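Local coordinates for protein EchA1_1 (Mycobacterium avium subsp. paratuberculosis, PDB 3R9T) that probably hydrates trans-2-enoyl-CoA thioesters to (3S)-3-hydroxyacyl-CoA in fatty acid oxidation, as a member of the enoyl-CoA hydratase/isomerase (crotonase) family, at residues A35-S38 against I39-D43; E170-S173 against A174-R178; G220-G224 against V225-D229. All coordinates share one frame; numbering follows the deposited sequence. Where two conformers were deposited one is given.

Interaction 1. Residues A35-S38 against I39-D43; sequences AAVS and IGVGD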
ATOM      1  N   ALA B  35      29.291 -13.655  -4.483  1.00 31.01           N
ATOM      2  CA  ALA B  35      29.211 -13.954  -5.922  1.00 31.10           C
ATOM      3  C   ALA B  35      28.913 -15.428  -6.258  1.00 30.90           C
ATOM      4  O   ALA B  35      28.192 -15.706  -7.214  1.00 30.82           O
ATOM      5  CB  ALA B  35      30.486 -13.493  -6.631  1.00 31.85           C
ATOM      6  N   ALA B  36      29.472 -16.362  -5.487  1.00 31.00           N
ATOM      7  CA  ALA B  36      29.229 -17.793  -5.703  1.00 30.61           C
ATOM      8  C   ALA B  36      27.750 -18.181  -5.477  1.00 29.53           C
ATOM      9  O   ALA B  36      27.176 -18.968  -6.234  1.00 29.12           O
ATOM     10  CB  ALA B  36      30.148 -18.627  -4.806  1.00 31.71           C
ATOM     11  N   VAL B  37      27.142 -17.624  -4.432  1.00 28.23           N
ATOM     12  CA  VAL B  37      25.722 -17.839  -4.173  1.00 27.13           C
ATOM     13  C   VAL B  37      24.910 -17.240  -5.328  1.00 26.02           C
ATOM     14  O   VAL B  37      23.978 -17.862  -5.837  1.00 25.43           O
ATOM     15  CB  VAL B  37      25.278 -17.213  -2.834  1.00 26.36           C
ATOM     16  CG1 VAL B  37      23.751 -17.355  -2.638  1.00 25.43           C
ATOM     17  CG2 VAL B  37      26.061 -17.818  -1.637  1.00 27.90           C
ATOM     18  N   SER B  38      25.290 -16.044  -5.765  1.00 25.39           N
ATOM     19  CA  SER B  38      24.573 -15.388  -6.850  1.00 24.43           C
ATOM     20  C   SER B  38      24.593 -16.195  -8.141  1.00 24.49           C
ATOM     21  O   SER B  38      23.622 -16.207  -8.888  1.00 23.29           O
ATOM     22  CB  SER B  38      25.110 -13.973  -7.092  1.00 24.39           C
ATOM     23  OG  SER B  38      25.009 -13.203  -5.910  1.00 24.37           O
ATOM     24  N   ILE B  39      25.701 -16.876  -8.396  1.00 25.18           N
ATOM     25  CA  ILE B  39      25.810 -17.737  -9.569  1.00 25.43           C
ATOM     26  C   ILE B  39      24.837 -18.897  -9.492  1.00 25.06           C
ATOM     27  O   ILE B  39      24.115 -19.177 -10.452  1.00 24.58           O
ATOM     28  CB  ILE B  39      27.248 -18.260  -9.728  1.00 26.85           C
ATOM     29  CG1 ILE B  39      28.142 -17.127 -10.223  1.00 27.94           C
ATOM     30  CG2 ILE B  39      27.304 -19.431 -10.702  1.00 26.77           C
ATOM     31  CD1 ILE B  39      29.643 -17.385 -10.049  1.00 31.26           C
ATOM     32  N   GLY B  40      24.819 -19.561  -8.345  1.00 24.45           N
ATOM     33  CA  GLY B  40      23.949 -20.705  -8.133  1.00 24.59           C
ATOM     34  C   GLY B  40      22.479 -20.356  -8.219  1.00 23.54           C
ATOM     35  O   GLY B  40      21.695 -21.052  -8.858  1.00 23.47           O
ATOM     36  N   VAL B  41      22.103 -19.276  -7.550  1.00 22.88           N
ATOM     37  CA  VAL B  41      20.709 -18.862  -7.497  1.00 21.94           C
ATOM     38  C   VAL B  41      20.235 -18.329  -8.859  1.00 21.55           C
ATOM     39  O   VAL B  41      19.179 -18.730  -9.382  1.00 21.35           O
ATOM     40  CB  VAL B  41      20.496 -17.830  -6.363  1.00 21.04           C
ATOM     41  CG1 VAL B  41      19.105 -17.168  -6.485  1.00 20.95           C
ATOM     42  CG2 VAL B  41      20.708 -18.485  -4.963  1.00 21.66           C
ATOM     43  N   GLY B  42      21.030 -17.434  -9.435  1.00 21.69           N
ATOM     44  CA  GLY B  42      20.708 -16.816 -10.705  1.00 22.24           C
ATOM     45  C   GLY B  42      20.599 -17.824 -11.833  1.00 23.07           C
ATOM     46  O   GLY B  42      19.649 -17.793 -12.599  1.00 22.91           O
ATOM     47  N   ASP B  43      21.556 -18.737 -11.950  1.00 24.51           N
ATOM     48  CA  ASP B  43      21.469 -19.748 -13.011  1.00 25.40           C
ATOM     49  C   ASP B  43      20.237 -20.663 -12.845  1.00 25.43           C
ATOM     50  O   ASP B  43      19.574 -20.999 -13.825  1.00 25.51           O
ATOM     51  CB  ASP B  43      22.757 -20.581 -13.084  1.00 26.83           C
ATOM     52  CG  ASP B  43      23.969 -19.775 -13.549  1.00 28.09           C
ATOM     53  OD1 ASP B  43      23.826 -18.619 -14.003  1.00 29.76           O
ATOM     54  OD2 ASP B  43      25.086 -20.327 -13.459  1.00 31.86           O
TER
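Four successive alpha-helical i to i+4 bonds join residues 35-38 to 39-43, from Ile39 N to Ala35 O, Gly40 N to Ala36 O, Val41 N to Val37 O and Gly42 N to Ser38 O. The straightest is that of Val41 N to Val37 O, 2.9 Å with 168° at the hydrogen. On the same side of the helix Val37 and Val41 lie side by side and point the same way, Val37 CG1 4.0 Å from Val41 CG2. With Val41 CG1 anti to the backbone N (chi1 168°), Val41 CG2 falls beside that N and also rests 3.4 Å from Val37 O. This ridge turns inward: helix 35-50 is the crossover of the beta-alpha-beta unit between strands 19-24 and 56-61, and Val37 and Val41 pack on Ile24 and Ile22 of the first strand, where branched apolar residues suit the buried face. Ile39 runs back along the helix, its CG1 3.3 Å from Ala35 O, and reaches Pro85. The buried Ser38 OG lies within hydrogen-bonding distance of the carbonyl oxygens of Leu82 and Asn34, which must share its one proton or take it in turn; Leu82 also lines the benzoic acid pocket. The carboxylate of Asp43 meets His84 NE2 through OD1.

Interaction 2. Residues E170-S173 against A174-R178; sequences EPLS and AAAAR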
ATOM      1  N   GLU B 170      15.973  -2.045  13.495  1.00 22.27           N
ATOM      2  CA  GLU B 170      15.648  -3.058  14.489  1.00 23.40           C
ATOM      3  C   GLU B 170      14.871  -4.202  13.863  1.00 23.53           C
ATOM      4  O   GLU B 170      14.159  -4.005  12.892  1.00 22.80           O
ATOM      5  CB  GLU B 170      14.854  -2.436  15.633  1.00 24.07           C
ATOM      6  CG  GLU B 170      15.690  -1.429  16.413  1.00 25.60           C
ATOM      7  CD  GLU B 170      14.942  -0.670  17.483  1.00 28.22           C
ATOM      8  OE1 GLU B 170      13.702  -0.804  17.581  1.00 26.66           O
ATOM      9  OE2 GLU B 170      15.618   0.070  18.238  1.00 30.51           O
ATOM     10  N   PRO B 171      15.006  -5.406  14.426  1.00 24.28           N
ATOM     11  CA  PRO B 171      14.419  -6.586  13.804  1.00 24.20           C
ATOM     12  C   PRO B 171      12.910  -6.731  14.055  1.00 24.34           C
ATOM     13  O   PRO B 171      12.331  -6.087  14.938  1.00 23.86           O
ATOM     14  CB  PRO B 171      15.205  -7.729  14.445  1.00 24.94           C
ATOM     15  CG  PRO B 171      15.546  -7.211  15.798  1.00 26.18           C
ATOM     16  CD  PRO B 171      15.810  -5.748  15.609  1.00 25.52           C
ATOM     17  N   LEU B 172      12.309  -7.628  13.284  1.00 24.65           N
ATOM     18  CA  LEU B 172      10.871  -7.880  13.265  1.00 25.04           C
ATOM     19  C   LEU B 172      10.708  -9.396  13.422  1.00 24.42           C
ATOM     20  O   LEU B 172      11.387 -10.148  12.716  1.00 25.02           O
ATOM     21  CB  LEU B 172      10.321  -7.416  11.899  1.00 25.19           C
ATOM     22  CG  LEU B 172       8.810  -7.376  11.671  1.00 26.30           C
ATOM     23  CD1 LEU B 172       8.155  -6.230  12.434  1.00 29.72           C
ATOM     24  CD2 LEU B 172       8.501  -7.266  10.187  1.00 28.25           C
ATOM     25  N   SER B 173       9.862  -9.860  14.350  1.00 23.58           N
ATOM     26  CA  SER B 173       9.589 -11.303  14.456  1.00 22.87           C
ATOM     27  C   SER B 173       8.810 -11.832  13.258  1.00 21.21           C
ATOM     28  O   SER B 173       8.167 -11.085  12.530  1.00 20.23           O
ATOM     29  CB  SER B 173       8.788 -11.640  15.720  1.00 23.97           C
ATOM     30  OG  SER B 173       7.502 -11.042  15.697  1.00 23.09           O
ATOM     31  N   ALA B 174       8.834 -13.142  13.087  1.00 21.32           N
ATOM     32  CA  ALA B 174       8.040 -13.778  12.035  1.00 20.28           C
ATOM     33  C   ALA B 174       6.560 -13.487  12.241  1.00 19.66           C
ATOM     34  O   ALA B 174       5.849 -13.155  11.301  1.00 19.17           O
ATOM     35  CB  ALA B 174       8.291 -15.270  12.005  1.00 20.63           C
ATOM     36  N   ALA B 175       6.113 -13.555  13.481  1.00 19.91           N
ATOM     37  CA  ALA B 175       4.732 -13.265  13.786  1.00 19.63           C
ATOM     38  C   ALA B 175       4.344 -11.830  13.410  1.00 19.56           C
ATOM     39  O   ALA B 175       3.302 -11.611  12.811  1.00 19.50           O
ATOM     40  CB  ALA B 175       4.488 -13.498  15.247  1.00 20.60           C
ATOM     41  N   ALA B 176       5.185 -10.862  13.764  1.00 19.41           N
ATOM     42  CA  ALA B 176       4.877  -9.458  13.453  1.00 20.18           C
ATOM     43  C   ALA B 176       4.897  -9.248  11.931  1.00 19.22           C
ATOM     44  O   ALA B 176       4.056  -8.523  11.383  1.00 19.59           O
ATOM     45  CB  ALA B 176       5.863  -8.503  14.141  1.00 20.57           C
ATOM     46  N   ALA B 177       5.850  -9.889  11.259  1.00 19.49           N
ATOM     47  CA  ALA B 177       5.910  -9.822   9.796  1.00 19.34           C
ATOM     48  C   ALA B 177       4.631 -10.355   9.192  1.00 19.66           C
ATOM     49  O   ALA B 177       4.082  -9.757   8.264  1.00 19.13           O
ATOM     50  CB  ALA B 177       7.105 -10.585   9.265  1.00 19.47           C
ATOM     51  N   ARG B 178       4.131 -11.464   9.728  1.00 19.48           N
ATOM     52  CA  ARG B 178       2.893 -12.035   9.231  1.00 19.82           C
ATOM     53  C   ARG B 178       1.702 -11.131   9.522  1.00 20.17           C
ATOM     54  O   ARG B 178       0.833 -10.973   8.675  1.00 20.53           O
ATOM     55  CB  ARG B 178       2.655 -13.426   9.820  1.00 20.27           C
ATOM     56  CG  ARG B 178       1.577 -14.215   9.108  1.00 22.13           C
ATOM     57  CD  ARG B 178       0.606 -14.841  10.065  1.00 25.27           C
ATOM     58  NE  ARG B 178      -0.075 -13.839  10.881  1.00 26.93           N
ATOM     59  CZ  ARG B 178      -1.267 -13.304  10.627  1.00 29.65           C
ATOM     60  NH1 ARG B 178      -1.977 -13.647   9.555  1.00 30.72           N
ATOM     61  NH2 ARG B 178      -1.756 -12.407  11.470  1.00 29.94           N
TER
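Ser173 grips the first turn of helix 174-180 twice. Its OG accepts from Ala176 N at 3.0 Å, with 159° at the hydrogen, and its carbonyl oxygen accepts from Ala177 N, Ser173 O to Ala177 N being 2.9 Å. Early amide groups of a helix have no carbonyl of a preceding turn to bond to, so the short serine side chain supplies an acceptor that the backbone lacks. The torsion that brings it there is chi1 of 64°, which sets OG between the backbone N and the carbonyl carbon, over the start of the helix. The hydroxyl also lies against a methyl group, Ser173 OG being 3.4 Å from Ala176 CB.

Beside this polar pair Leu172 forms an apolar one. Its CG stands anti to its own backbone N (chi1 -171°), and the two methyls beyond it divide between neighbouring alanines: Leu172 CD1 is 3.7 Å from Ala176 CB, while Leu172 CD2 is 3.7 Å from Ala177 CB. The small alanine side chains thus let the leucine branch lie close along the first turn.

Further out, the backbone of Leu172 bonds to that of Phe134 in strand 133-135, which fixes the residue from which the leucine side chain reaches over. Leu182 packs on both Leu172 and Ala177, extending the apolar patch, and Phe134 touches Ala177 as well. Upstream, Glu170 holds Arg164 in a salt bridge through OE1. The whole is a strand-to-helix junction with a serine N-cap, by which the edge strand 172-173 of a small three-stranded mixed sheet passes directly into helix 174-180.

Interaction 3. Residues G220-G224 against V225-D229; sequences GVDDG and VVVGD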
ATOM      1  N   GLY B 220       3.717  -5.103 -13.238  1.00 19.74           N
ATOM      2  CA  GLY B 220       3.974  -4.080 -14.260  1.00 20.70           C
ATOM      3  C   GLY B 220       5.193  -4.371 -15.101  1.00 21.34           C
ATOM      4  O   GLY B 220       6.053  -3.526 -15.269  1.00 22.09           O
ATOM      5  N   VAL B 221       5.241  -5.569 -15.669  1.00 21.47           N
ATOM      6  CA  VAL B 221       6.402  -6.027 -16.407  1.00 22.56           C
ATOM      7  C   VAL B 221       6.238  -5.799 -17.892  1.00 24.18           C
ATOM      8  O   VAL B 221       5.267  -6.252 -18.499  1.00 24.68           O
ATOM      9  CB  VAL B 221       6.665  -7.512 -16.128  1.00 22.38           C
ATOM     10  CG1 VAL B 221       7.809  -8.083 -17.038  1.00 23.10           C
ATOM     11  CG2 VAL B 221       6.940  -7.687 -14.618  1.00 22.16           C
ATOM     12  N   ASP B 222       7.196  -5.062 -18.444  1.00 25.21           N
ATOM     13  CA  ASP B 222       7.371  -4.925 -19.879  1.00 27.03           C
ATOM     14  C   ASP B 222       8.739  -5.518 -20.240  1.00 27.83           C
ATOM     15  O   ASP B 222       9.759  -5.163 -19.644  1.00 28.03           O
ATOM     16  CB  ASP B 222       7.300  -3.450 -20.303  1.00 27.54           C
ATOM     17  CG  ASP B 222       5.957  -2.803 -19.984  1.00 27.85           C
ATOM     18  OD1 ASP B 222       4.913  -3.492 -20.003  1.00 27.87           O
ATOM     19  OD2 ASP B 222       5.950  -1.579 -19.725  1.00 28.54           O
ATOM     20  N   ASP B 223       8.737  -6.449 -21.187  1.00 28.81           N
ATOM     21  CA  ASP B 223       9.965  -7.095 -21.670  0.50 29.66           C
ATOM     22  C   ASP B 223      10.878  -7.589 -20.539  1.00 29.17           C
ATOM     23  O   ASP B 223      12.080  -7.312 -20.522  1.00 29.23           O
ATOM     24  CB  ASP B 223      10.741  -6.142 -22.584  0.50 30.49           C
ATOM     25  CG  ASP B 223      10.134  -6.031 -23.972  0.50 32.14           C
ATOM     26  OD1 ASP B 223       8.982  -6.472 -24.160  0.50 32.59           O
ATOM     27  OD2 ASP B 223      10.823  -5.509 -24.874  0.50 33.83           O
ATOM     28  N   GLY B 224      10.312  -8.322 -19.586  1.00 28.90           N
ATOM     29  CA  GLY B 224      11.120  -8.903 -18.512  1.00 28.61           C
ATOM     30  C   GLY B 224      11.599  -7.961 -17.418  1.00 28.23           C
ATOM     31  O   GLY B 224      12.340  -8.388 -16.539  1.00 28.63           O
ATOM     32  N   VAL B 225      11.178  -6.696 -17.456  1.00 27.93           N
ATOM     33  CA  VAL B 225      11.589  -5.699 -16.460  1.00 27.19           C
ATOM     34  C   VAL B 225      10.395  -5.189 -15.657  1.00 25.65           C
ATOM     35  O   VAL B 225       9.375  -4.837 -16.231  1.00 25.43           O
ATOM     36  CB  VAL B 225      12.262  -4.479 -17.138  1.00 28.00           C
ATOM     37  CG1 VAL B 225      12.658  -3.423 -16.101  1.00 29.29           C
ATOM     38  CG2 VAL B 225      13.477  -4.933 -17.926  1.00 29.52           C
ATOM     39  N   VAL B 226      10.543  -5.143 -14.335  1.00 24.12           N
ATOM     40  CA  VAL B 226       9.564  -4.517 -13.453  1.00 23.30           C
ATOM     41  C   VAL B 226       9.788  -3.004 -13.582  1.00 24.19           C
ATOM     42  O   VAL B 226      10.664  -2.421 -12.945  1.00 22.46           O
ATOM     43  CB  VAL B 226       9.709  -5.000 -12.001  1.00 22.68           C
ATOM     44  CG1 VAL B 226       8.672  -4.328 -11.076  1.00 21.99           C
ATOM     45  CG2 VAL B 226       9.582  -6.532 -11.948  1.00 21.73           C
ATOM     46  N   VAL B 227       8.950  -2.379 -14.401  1.00 25.25           N
ATOM     47  CA  VAL B 227       9.117  -0.983 -14.806  1.00 26.72           C
ATOM     48  C   VAL B 227       9.135  -0.016 -13.641  1.00 25.74           C
ATOM     49  O   VAL B 227       9.952   0.918 -13.595  1.00 26.77           O
ATOM     50  CB  VAL B 227       7.955  -0.576 -15.733  1.00 27.06           C
ATOM     51  CG1 VAL B 227       7.958   0.923 -15.990  1.00 30.31           C
ATOM     52  CG2 VAL B 227       8.036  -1.353 -17.019  1.00 29.21           C
ATOM     53  N   GLY B 228       8.216  -0.232 -12.715  1.00 25.33           N
ATOM     54  CA  GLY B 228       8.036   0.668 -11.589  1.00 25.32           C
ATOM     55  C   GLY B 228       9.197   0.704 -10.610  1.00 24.64           C
ATOM     56  O   GLY B 228       9.326   1.667  -9.849  1.00 25.27           O
ATOM     57  N   ASP B 229      10.046  -0.330 -10.621  1.00 23.11           N
ATOM     58  CA  ASP B 229      11.213  -0.372  -9.730  1.00 22.58           C
ATOM     59  C   ASP B 229      12.421   0.427 -10.220  1.00 22.90           C
ATOM     60  O   ASP B 229      13.361   0.679  -9.448  1.00 21.75           O
ATOM     61  CB  ASP B 229      11.679  -1.812  -9.511  1.00 22.26           C
ATOM     62  CG  ASP B 229      10.737  -2.631  -8.665  1.00 23.52           C
ATOM     63  OD1 ASP B 229       9.790  -2.068  -8.046  1.00 25.50           O
ATOM     64  OD2 ASP B 229      10.979  -3.868  -8.627  1.00 24.70           O
TER
HETATM   65  O   HOH W   1       6.178  -2.062 -12.196  1.00 25.51           O
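Val221 and Val226 face each other as the antiparallel non-hydrogen-bonded pair of a short beta hairpin, and Asp222 with Val225 forms the hydrogen-bonded pair. In the latter, Asp222 N donates to Val225 O at 3.1 Å and Val225 N returns a bond to Asp222 O at 3.0 Å, its donor standing well above the plane of the carbonyl. A third backbone bond runs from Val227 N to Gly220 O, at 3.2 Å. A water accepts from Gly228 N at 2.8 Å and donates weakly to Gly220 O. Between the strands, Val221 CA approaches Val225 O at 3.2 Å in a CA-H...O contact.

The turn from Asp222 to Val225 is type I', with positive phi at Asp223 and Gly224. Glycine adopts this readily, and aspartate tolerates the left-handed region better than most other residues. Gly220 also has positive phi, closing helix 208-218 with a Schellman motif.

Among apolar contacts, the valines of the non-hydrogen-bonded pair meet at an oblique angle, Val221 CG2 to Val226 CG2 at 3.9 Å, and both pack on Phe99.

On the face that carries Asp222 and Val225, the Asp222 carboxylate is met by Val227, just past the strand: the methyl Val227 CG2 makes van der Waals contact with Asp222 OD2 at 3.4 Å.

Asp222 OD1 makes salt bridges to Arg238 and Arg235 of the third subunit; Val227 packs on the same Arg235. Asp229 OD2 instead bridges to Arg152 of its own chain. The hairpin thus joins helix 208-218 to helix 230-243, with Asp222 and Val227 forming part of the interface with the third subunit.

How the interactions relate
The three contacts come one after another along the chain, and none nests in or crosses another; each closes only a local turn. Interaction 1 comes first, in the crossover helix between two strands of the six-stranded sheet. Interaction 2 follows far along, where the small three-stranded sheet hands over to a helix, on the opposite side of the chain's centre; the two centres are about 27 Å apart and their nearest atoms about 21 Å. Interaction 3 lies nearer the C terminus, joining two helices at the surface against the third subunit. Its nearest atoms are about 13 Å from interaction 1 and about 19 Å from interaction 2, so the three do not touch.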